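Local coordinates for Poly(Beta-D-mannuronate) lyase (Pseudopedobacter saltans, PDB 7O79), which probably cleaves alginate, a poly(beta-D-mannuronate)-type polysaccharide, by the elimination chemistry of family 6 polysaccharide lyases, at residues A[58-61]-A[62-66]; A[110-113]-A[114-117]; A[127-131]-A[132-136]. All coordinates share one frame; numbering follows the deposited sequence.

In the fold
Interactions 1 and 3 are corners and interaction 2 a loop turn of a right-handed parallel beta-helix, the fold of the chondroitinase B family. Interaction 1 turns the chain from strand 58-62 into strand 65-68, interaction 2 is part of the loop between strands 99-106 and 118-122, and interaction 3 is a corner within strand 128-135. They follow one another in sequence without touching. The centres of interactions 1 and 3 lie about 16 Å apart, and both belong to runs of parallel strands stacked along the helix. Interaction 2 is a surface contact, its centre about 17 Å from that of interaction 1 and about 21 Å from that of interaction 3. Glu-63 touches Leu-85, whose N makes a weak hydrogen bond to Tyr-117 OH.

Interaction 1: residues A[58-61]-A[62-66]; sequences VMLS and GESSL
Gly-62 carries the chain directly on from Ser-61 and begins the bend with a positive phi. Glu-63 comes next, the centre of an inverse gamma turn closed by a weak bond from Ser-64 N to Gly-62 O at 3.0 Å; its side chain points away from 58-61 and touches Leu-85 and Lys-86, while its backbone N is held by Asp-33. The turn forms a corner of the parallel beta-helix, between strand 58-62 and strand 65-68, and lies beside the residues that follow strand 29-32. Ser-64 then points back across the bend. Its OG, placed beside its own backbone N (chi1 -68°), donates to Ser-61 O at 2.6 Å. The C=O...OG angle is 139° and the donor is tilted 21° from the carbonyl plane. Ser-64 OG is also hydrogen-bonded to Val-34 N, which ties the bend to the preceding coil, at the residues after strand 29-32, and weakly to Trp-31 O. Ser-64 CB itself lies 3.6 Å from Leu-60 CB, and Leu-60 CD2 comes within 3.9 Å of Ser-64 OG. Beyond the bend, Leu-66 rests on Ile-36, which also touches Leu-60.

Interaction 2: residues A[110-113]-A[114-117]; sequences PSQK and STGY
Thr-115 packs its CB against two residues of 110-113: it lies 3.4 Å from Gln-112 O and 3.9 Å from Pro-110 CB. The two branches then part. CG2, anti to the backbone N, stays with the proline and approaches Pro-110 CB, also at 3.9 Å. OG1 leaves beside the backbone N (chi1 -60°), where a weak hydrogen bond of 3.3 Å joins it to a water. That water is also hydrogen-bonded to Ser-111 OG, and so links Ser-111 to Thr-115 across the turn. The backbone around these branches is a type I beta turn from Gln-112 to Thr-115, in the loop that links strands 99-106 and 118-122 of the beta-helix. Its closing bond runs from Thr-115 N to Gln-112 O at 3.1 Å, with an N-H...O angle of 155°. At the CG and CD atoms of Pro-110, the ring of Tyr-117 comes in obliquely from the opposite direction, with OH 3.3 Å from Pro-110 CD. This hydroxyl is hydrogen-bonded to Phe-108 O. Lys-113 heads away from 114-117, and its NZ forms a salt bridge with Asp-169.

Interaction 3: residues A[127-131]-A[132-136]; sequences NLMQY and CSFKG
Met-129 and Phe-134 meet from opposite directions and form the tight part of this corner. The methionine CG is anti to the backbone N (chi1 -163°), and a bend at chi3 brings the thioether end to the CZ end of the phenyl ring. CE lies 3.5 Å from Phe-134 CZ in an oblique approach that also brings it near CE2. SD stands 4.8 Å from the ring centroid and 74° off the ring normal, at the edge, which makes this a Met-aromatic contact. Nearer the bend, Cys-132 packs against the methionine chain, with SG 3.8 Å from Met-129 CG. SG also lies 3.6 Å from Gln-130 O. No hydrogen bond joins the two segments; the contacts between their side chains are made by carbon and sulfur. Leu-100, Val-120 and Val-156 also touch Met-129, while Phe-161 lies nearly parallel to the Phe-134 ring.

The outward side is looser and more polar. Gln-130 and Tyr-131 turn away from 132-136, and both are partly exposed. The Gln-130 amide is hydrogen-bonded to Gln-157 and Glu-101, and the Tyr-131 ring meets Tyr-158 and makes a cation-pi contact with Lys-453. Although buried, Ser-133 likewise faces away from 127-131, its OG bonded to Val-452 N. The bend itself comes at Tyr-131, whose positive phi and psi interrupt the extended chain between Gln-130 and Cys-132. Such a sharp corner, with apolar side chains turned inward and similar residues stacked from one turn to the next, is characteristic of the parallel beta-helix.

Interaction 1: residues A[58-61]-A[62-66]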
ATOM      1  N   VAL A  58      -7.094 -22.733  15.930  1.00 34.13           N
ATOM      2  CA  VAL A  58      -6.853 -23.597  14.786  1.00 31.56           C
ATOM      3  C   VAL A  58      -5.585 -23.104  14.111  1.00 34.39           C
ATOM      4  O   VAL A  58      -5.555 -21.976  13.607  1.00 33.90           O
ATOM      5  CB  VAL A  58      -8.032 -23.563  13.803  1.00 35.75           C
ATOM      6  CG1 VAL A  58      -7.619 -24.137  12.464  1.00 28.90           C
ATOM      7  CG2 VAL A  58      -9.238 -24.304  14.385  1.00 36.12           C
ATOM      8  N   MET A  59      -4.537 -23.933  14.089  1.00 33.12           N
ATOM      9  CA  MET A  59      -3.248 -23.489  13.563  1.00 33.02           C
ATOM     10  C   MET A  59      -2.911 -24.309  12.321  1.00 34.86           C
ATOM     11  O   MET A  59      -2.710 -25.529  12.400  1.00 34.46           O
ATOM     12  CB  MET A  59      -2.143 -23.574  14.617  1.00 34.40           C
ATOM     13  CG  MET A  59      -0.760 -23.181  14.084  1.00 34.46           C
ATOM     14  SD  MET A  59       0.639 -23.716  15.077  1.00 38.38           S
ATOM     15  CE  MET A  59       0.565 -22.584  16.441  1.00 38.80           C
ATOM     16  N   LEU A  60      -2.868 -23.631  11.178  1.00 28.30           N
ATOM     17  CA  LEU A  60      -2.523 -24.238   9.904  1.00 30.11           C
ATOM     18  C   LEU A  60      -1.012 -24.128   9.710  1.00 31.97           C
ATOM     19  O   LEU A  60      -0.474 -23.019   9.629  1.00 29.32           O
ATOM     20  CB  LEU A  60      -3.291 -23.548   8.775  1.00 30.57           C
ATOM     21  CG  LEU A  60      -4.761 -23.982   8.706  1.00 31.53           C
ATOM     22  CD1 LEU A  60      -5.666 -22.903   8.167  1.00 36.55           C
ATOM     23  CD2 LEU A  60      -4.857 -25.226   7.834  1.00 33.73           C
ATOM     24  N   SER A  61      -0.332 -25.274   9.637  1.00 33.21           N
ATOM     25  CA  SER A  61       1.125 -25.352   9.712  1.00 30.42           C
ATOM     26  C   SER A  61       1.667 -26.120   8.506  1.00 31.40           C
ATOM     27  O   SER A  61       0.911 -26.561   7.630  1.00 29.84           O
ATOM     28  CB  SER A  61       1.545 -26.013  11.029  1.00 36.43           C
ATOM     29  OG  SER A  61       1.052 -27.343  11.068  1.00 37.06           O
ATOM     30  N   GLY A  62       2.990 -26.288   8.463  1.00 30.03           N
ATOM     31  CA  GLY A  62       3.580 -26.925   7.295  1.00 35.46           C
ATOM     32  C   GLY A  62       3.286 -26.083   6.070  1.00 34.81           C
ATOM     33  O   GLY A  62       3.130 -24.867   6.156  1.00 31.67           O
ATOM     34  N   GLU A  63       3.163 -26.727   4.911  1.00 33.50           N
ATOM     35  CA  GLU A  63       2.690 -25.992   3.748  1.00 33.10           C
ATOM     36  C   GLU A  63       1.168 -25.998   3.694  1.00 32.42           C
ATOM     37  O   GLU A  63       0.526 -26.752   2.956  1.00 33.84           O
ATOM     38  CB  GLU A  63       3.331 -26.455   2.450  1.00 36.32           C
ATOM     39  CG  GLU A  63       4.769 -26.062   2.528  1.00 41.79           C
ATOM     40  CD  GLU A  63       5.555 -26.367   1.328  1.00 44.28           C
ATOM     41  OE1 GLU A  63       4.973 -27.002   0.435  1.00 52.39           O
ATOM     42  OE2 GLU A  63       6.692 -25.863   1.246  1.00 52.31           O
ATOM     43  N   SER A  64       0.606 -25.088   4.482  1.00 31.91           N
ATOM     44  CA  SER A  64      -0.814 -24.774   4.481  1.00 32.25           C
ATOM     45  C   SER A  64      -1.054 -23.467   3.739  1.00 29.35           C
ATOM     46  O   SER A  64      -0.192 -22.587   3.708  1.00 30.49           O
ATOM     47  CB  SER A  64      -1.334 -24.670   5.909  1.00 30.80           C
ATOM     48  OG  SER A  64      -1.292 -25.951   6.499  1.00 35.27           O
ATOM     49  N   SER A  65      -2.230 -23.353   3.135  1.00 31.07           N
ATOM     50  CA  SER A  65      -2.593 -22.187   2.342  1.00 29.69           C
ATOM     51  C   SER A  65      -4.100 -22.213   2.171  1.00 31.23           C
ATOM     52  O   SER A  65      -4.749 -23.231   2.425  1.00 29.34           O
ATOM     53  CB  SER A  65      -1.873 -22.181   0.988  1.00 25.76           C
ATOM     54  OG  SER A  65      -2.255 -23.335   0.248  1.00 28.81           O
ATOM     55  N   LEU A  66      -4.649 -21.078   1.735  1.00 28.22           N
ATOM     56  CA  LEU A  66      -6.084 -20.904   1.556  1.00 26.89           C
ATOM     57  C   LEU A  66      -6.333 -20.129   0.275  1.00 27.18           C
ATOM     58  O   LEU A  66      -5.703 -19.090   0.053  1.00 25.27           O
ATOM     59  CB  LEU A  66      -6.686 -20.155   2.746  1.00 27.38           C
ATOM     60  CG  LEU A  66      -8.063 -19.503   2.595  1.00 29.75           C
ATOM     61  CD1 LEU A  66      -9.162 -20.556   2.543  1.00 27.97           C
ATOM     62  CD2 LEU A  66      -8.309 -18.545   3.759  1.00 28.06           C
TER

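Interaction 2: residues A[110-113]-A[114-117]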
ATOM      1  N   PRO A 110       9.887 -18.991   5.087  1.00 32.76           N
ATOM      2  CA  PRO A 110      10.751 -20.061   4.582  1.00 31.91           C
ATOM      3  C   PRO A 110      12.164 -19.857   5.116  1.00 32.05           C
ATOM      4  O   PRO A 110      12.441 -18.903   5.845  1.00 32.18           O
ATOM      5  CB  PRO A 110      10.685 -19.855   3.074  1.00 32.82           C
ATOM      6  CG  PRO A 110      10.631 -18.343   2.958  1.00 30.78           C
ATOM      7  CD  PRO A 110       9.820 -17.861   4.140  1.00 29.87           C
ATOM      8  N   SER A 111      13.073 -20.765   4.736  1.00 34.79           N
ATOM      9  CA  SER A 111      14.430 -20.638   5.262  1.00 37.08           C
ATOM     10  C   SER A 111      15.269 -19.649   4.454  1.00 33.80           C
ATOM     11  O   SER A 111      16.090 -18.932   5.031  1.00 37.93           O
ATOM     12  CB  SER A 111      15.118 -22.006   5.345  1.00 35.33           C
ATOM     13  OG  SER A 111      15.165 -22.633   4.085  1.00 45.71           O
ATOM     14  N   GLN A 112      15.108 -19.579   3.132  1.00 38.23           N
ATOM     15  CA  GLN A 112      15.854 -18.591   2.359  1.00 37.62           C
ATOM     16  C   GLN A 112      14.932 -17.393   2.126  1.00 36.84           C
ATOM     17  O   GLN A 112      13.781 -17.575   1.723  1.00 36.10           O
ATOM     18  CB  GLN A 112      16.344 -19.059   0.974  1.00 37.94           C
ATOM     19  CG  GLN A 112      17.496 -20.107   0.812  1.00 46.93           C
ATOM     20  CD  GLN A 112      17.113 -21.539   1.185  1.00 52.13           C
ATOM     21  OE1 GLN A 112      17.671 -22.150   2.086  1.00 54.31           O
ATOM     22  NE2 GLN A 112      16.243 -22.134   0.343  1.00 51.55           N
ATOM     23  N   LYS A 113      15.453 -16.179   2.309  1.00 34.70           N
ATOM     24  CA  LYS A 113      14.720 -14.978   1.912  1.00 34.44           C
ATOM     25  C   LYS A 113      14.309 -15.020   0.441  1.00 35.83           C
ATOM     26  O   LYS A 113      13.232 -14.540   0.070  1.00 32.09           O
ATOM     27  CB  LYS A 113      15.578 -13.742   2.196  1.00 33.94           C
ATOM     28  CG  LYS A 113      15.052 -12.444   1.587  1.00 33.63           C
ATOM     29  CD  LYS A 113      15.983 -11.279   1.887  1.00 32.31           C
ATOM     30  CE  LYS A 113      17.253 -11.295   1.029  1.00 33.81           C
ATOM     31  NZ  LYS A 113      18.012 -10.013   1.206  1.00 33.42           N
ATOM     32  N   SER A 114      15.151 -15.596  -0.412  1.00 34.10           N
ATOM     33  CA  SER A 114      14.882 -15.662  -1.843  1.00 32.40           C
ATOM     34  C   SER A 114      13.723 -16.588  -2.207  1.00 30.69           C
ATOM     35  O   SER A 114      13.286 -16.573  -3.358  1.00 32.53           O
ATOM     36  CB  SER A 114      16.141 -16.123  -2.554  1.00 37.20           C
ATOM     37  OG  SER A 114      16.421 -17.452  -2.148  1.00 35.76           O
ATOM     38  N   THR A 115      13.228 -17.397  -1.279  1.00 35.76           N
ATOM     39  CA  THR A 115      12.023 -18.185  -1.528  1.00 34.69           C
ATOM     40  C   THR A 115      10.837 -17.238  -1.355  1.00 29.93           C
ATOM     41  O   THR A 115      10.332 -17.028  -0.247  1.00 29.51           O
ATOM     42  CB  THR A 115      11.954 -19.373  -0.580  1.00 33.92           C
ATOM     43  OG1 THR A 115      13.103 -20.205  -0.787  1.00 37.33           O
ATOM     44  CG2 THR A 115      10.695 -20.200  -0.840  1.00 31.12           C
ATOM     45  N   GLY A 116      10.404 -16.638  -2.462  1.00 30.24           N
ATOM     46  CA  GLY A 116       9.379 -15.603  -2.420  1.00 28.33           C
ATOM     47  C   GLY A 116       7.952 -16.127  -2.497  1.00 27.15           C
ATOM     48  O   GLY A 116       7.662 -17.086  -3.212  1.00 29.34           O
ATOM     49  N   TYR A 117       7.060 -15.463  -1.755  1.00 27.34           N
ATOM     50  CA  TYR A 117       5.614 -15.612  -1.910  1.00 24.77           C
ATOM     51  C   TYR A 117       4.890 -14.483  -1.174  1.00 26.28           C
ATOM     52  O   TYR A 117       5.413 -13.915  -0.201  1.00 23.88           O
ATOM     53  CB  TYR A 117       5.124 -16.978  -1.408  1.00 27.80           C
ATOM     54  CG  TYR A 117       5.578 -17.424  -0.016  1.00 26.24           C
ATOM     55  CD1 TYR A 117       4.834 -17.098   1.114  1.00 27.30           C
ATOM     56  CD2 TYR A 117       6.688 -18.246   0.153  1.00 26.75           C
ATOM     57  CE1 TYR A 117       5.215 -17.518   2.380  1.00 25.04           C
ATOM     58  CE2 TYR A 117       7.074 -18.685   1.422  1.00 29.95           C
ATOM     59  CZ  TYR A 117       6.328 -18.322   2.533  1.00 29.21           C
ATOM     60  OH  TYR A 117       6.682 -18.747   3.806  1.00 25.54           O
TER
HETATM   61  O   HOH W   1      13.379 -22.138   1.880  1.00 40.86           O

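Interaction 3: residues A[127-131]-A[132-136]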
ATOM      1  N   ASN A 127     -13.497  -7.948  -2.944  1.00 20.80           N
ATOM      2  CA  ASN A 127     -13.146  -8.741  -1.776  1.00 22.47           C
ATOM      3  C   ASN A 127     -12.769  -7.854  -0.582  1.00 22.57           C
ATOM      4  O   ASN A 127     -12.367  -6.696  -0.727  1.00 21.16           O
ATOM      5  CB  ASN A 127     -12.010  -9.711  -2.106  1.00 19.51           C
ATOM      6  CG  ASN A 127     -12.363 -10.660  -3.257  1.00 22.70           C
ATOM      7  OD1 ASN A 127     -13.138 -11.603  -3.076  1.00 18.72           O
ATOM      8  ND2 ASN A 127     -11.793 -10.413  -4.440  1.00 21.04           N
ATOM      9  N   LEU A 128     -12.903  -8.425   0.614  1.00 23.23           N
ATOM     10  CA  LEU A 128     -12.702  -7.703   1.864  1.00 23.02           C
ATOM     11  C   LEU A 128     -11.830  -8.505   2.818  1.00 22.71           C
ATOM     12  O   LEU A 128     -12.068  -9.697   3.026  1.00 21.44           O
ATOM     13  CB  LEU A 128     -14.047  -7.391   2.525  1.00 23.48           C
ATOM     14  CG  LEU A 128     -14.007  -6.686   3.882  1.00 23.80           C
ATOM     15  CD1 LEU A 128     -13.248  -5.372   3.830  1.00 24.48           C
ATOM     16  CD2 LEU A 128     -15.436  -6.438   4.334  1.00 25.70           C
ATOM     17  N   MET A 129     -10.802  -7.856   3.366  1.00 20.48           N
ATOM     18  CA  MET A 129     -10.002  -8.380   4.472  1.00 23.02           C
ATOM     19  C   MET A 129     -10.047  -7.385   5.614  1.00 20.95           C
ATOM     20  O   MET A 129      -9.680  -6.225   5.422  1.00 20.46           O
ATOM     21  CB  MET A 129      -8.528  -8.588   4.094  1.00 25.81           C
ATOM     22  CG  MET A 129      -7.772  -9.493   5.060  1.00 25.30           C
ATOM     23  SD  MET A 129      -6.119 -10.033   4.500  1.00 25.23           S
ATOM     24  CE  MET A 129      -5.227  -8.469   4.386  1.00 24.30           C
ATOM     25  N   GLN A 130     -10.440  -7.837   6.809  1.00 22.27           N
ATOM     26  CA  GLN A 130     -10.515  -6.918   7.931  1.00 22.79           C
ATOM     27  C   GLN A 130     -10.291  -7.668   9.239  1.00 24.79           C
ATOM     28  O   GLN A 130     -10.572  -8.862   9.339  1.00 25.11           O
ATOM     29  CB  GLN A 130     -11.853  -6.166   7.951  1.00 23.58           C
ATOM     30  CG  GLN A 130     -13.083  -7.058   8.113  1.00 27.81           C
ATOM     31  CD  GLN A 130     -14.375  -6.251   8.157  1.00 30.22           C
ATOM     32  OE1 GLN A 130     -14.440  -5.133   7.638  1.00 28.86           O
ATOM     33  NE2 GLN A 130     -15.409  -6.820   8.775  1.00 30.45           N
ATOM     34  N   TYR A 131      -9.763  -6.952  10.231  1.00 23.11           N
ATOM     35  CA  TYR A 131      -9.405  -7.525  11.537  1.00 23.63           C
ATOM     36  C   TYR A 131      -8.502  -8.744  11.399  1.00 26.11           C
ATOM     37  O   TYR A 131      -8.695  -9.774  12.046  1.00 27.35           O
ATOM     38  CB  TYR A 131     -10.647  -7.859  12.352  1.00 28.07           C
ATOM     39  CG  TYR A 131     -11.483  -6.633  12.583  1.00 27.16           C
ATOM     40  CD1 TYR A 131     -11.081  -5.669  13.508  1.00 29.70           C
ATOM     41  CD2 TYR A 131     -12.645  -6.409  11.861  1.00 26.74           C
ATOM     42  CE1 TYR A 131     -11.834  -4.523  13.729  1.00 28.03           C
ATOM     43  CE2 TYR A 131     -13.398  -5.266  12.081  1.00 33.79           C
ATOM     44  CZ  TYR A 131     -12.981  -4.332  13.018  1.00 34.99           C
ATOM     45  OH  TYR A 131     -13.723  -3.195  13.239  1.00 41.41           O
ATOM     46  N   CYS A 132      -7.485  -8.612  10.559  1.00 23.70           N
ATOM     47  CA  CYS A 132      -6.458  -9.627  10.448  1.00 23.51           C
ATOM     48  C   CYS A 132      -5.122  -9.049  10.893  1.00 24.93           C
ATOM     49  O   CYS A 132      -4.905  -7.835  10.852  1.00 24.46           O
ATOM     50  CB  CYS A 132      -6.385 -10.176   9.021  1.00 20.95           C
ATOM     51  SG  CYS A 132      -7.868 -11.107   8.516  1.00 23.30           S
ATOM     52  N   SER A 133      -4.224  -9.932  11.333  1.00 26.96           N
ATOM     53  CA  SER A 133      -2.920  -9.542  11.863  1.00 24.31           C
ATOM     54  C   SER A 133      -1.812 -10.283  11.132  1.00 25.67           C
ATOM     55  O   SER A 133      -1.937 -11.471  10.829  1.00 23.47           O
ATOM     56  CB  SER A 133      -2.788  -9.827  13.370  1.00 22.32           C
ATOM     57  OG  SER A 133      -3.661  -9.022  14.127  1.00 29.52           O
ATOM     58  N   PHE A 134      -0.711  -9.575  10.889  1.00 24.90           N
ATOM     59  CA  PHE A 134       0.400 -10.088  10.100  1.00 24.54           C
ATOM     60  C   PHE A 134       1.706  -9.688  10.765  1.00 26.45           C
ATOM     61  O   PHE A 134       1.974  -8.497  10.954  1.00 22.59           O
ATOM     62  CB  PHE A 134       0.321  -9.564   8.659  1.00 20.97           C
ATOM     63  CG  PHE A 134      -1.023  -9.790   8.014  1.00 25.07           C
ATOM     64  CD1 PHE A 134      -1.295 -10.994   7.381  1.00 24.39           C
ATOM     65  CD2 PHE A 134      -2.032  -8.850   8.119  1.00 23.26           C
ATOM     66  CE1 PHE A 134      -2.513 -11.233   6.801  1.00 25.39           C
ATOM     67  CE2 PHE A 134      -3.269  -9.076   7.542  1.00 24.16           C
ATOM     68  CZ  PHE A 134      -3.516 -10.277   6.877  1.00 26.39           C
ATOM     69  N   LYS A 135       2.520 -10.678  11.119  1.00 22.38           N
ATOM     70  CA  LYS A 135       3.728 -10.416  11.888  1.00 27.05           C
ATOM     71  C   LYS A 135       4.903 -11.232  11.366  1.00 25.90           C
ATOM     72  O   LYS A 135       4.811 -12.459  11.255  1.00 26.80           O
ATOM     73  CB  LYS A 135       3.504 -10.730  13.369  1.00 28.03           C
ATOM     74  CG  LYS A 135       4.753 -10.442  14.196  1.00 32.47           C
ATOM     75  CD  LYS A 135       4.560 -10.735  15.671  1.00 35.65           C
ATOM     76  CE  LYS A 135       5.801 -10.338  16.464  1.00 40.58           C
ATOM     77  NZ  LYS A 135       6.956 -11.197  16.096  1.00 46.37           N
ATOM     78  N   GLY A 136       6.006 -10.557  11.053  1.00 24.70           N
ATOM     79  CA  GLY A 136       7.278 -11.229  10.884  1.00 26.37           C
ATOM     80  C   GLY A 136       7.646 -11.699   9.487  1.00 28.66           C
ATOM     81  O   GLY A 136       8.651 -12.408   9.347  1.00 29.25           O
TER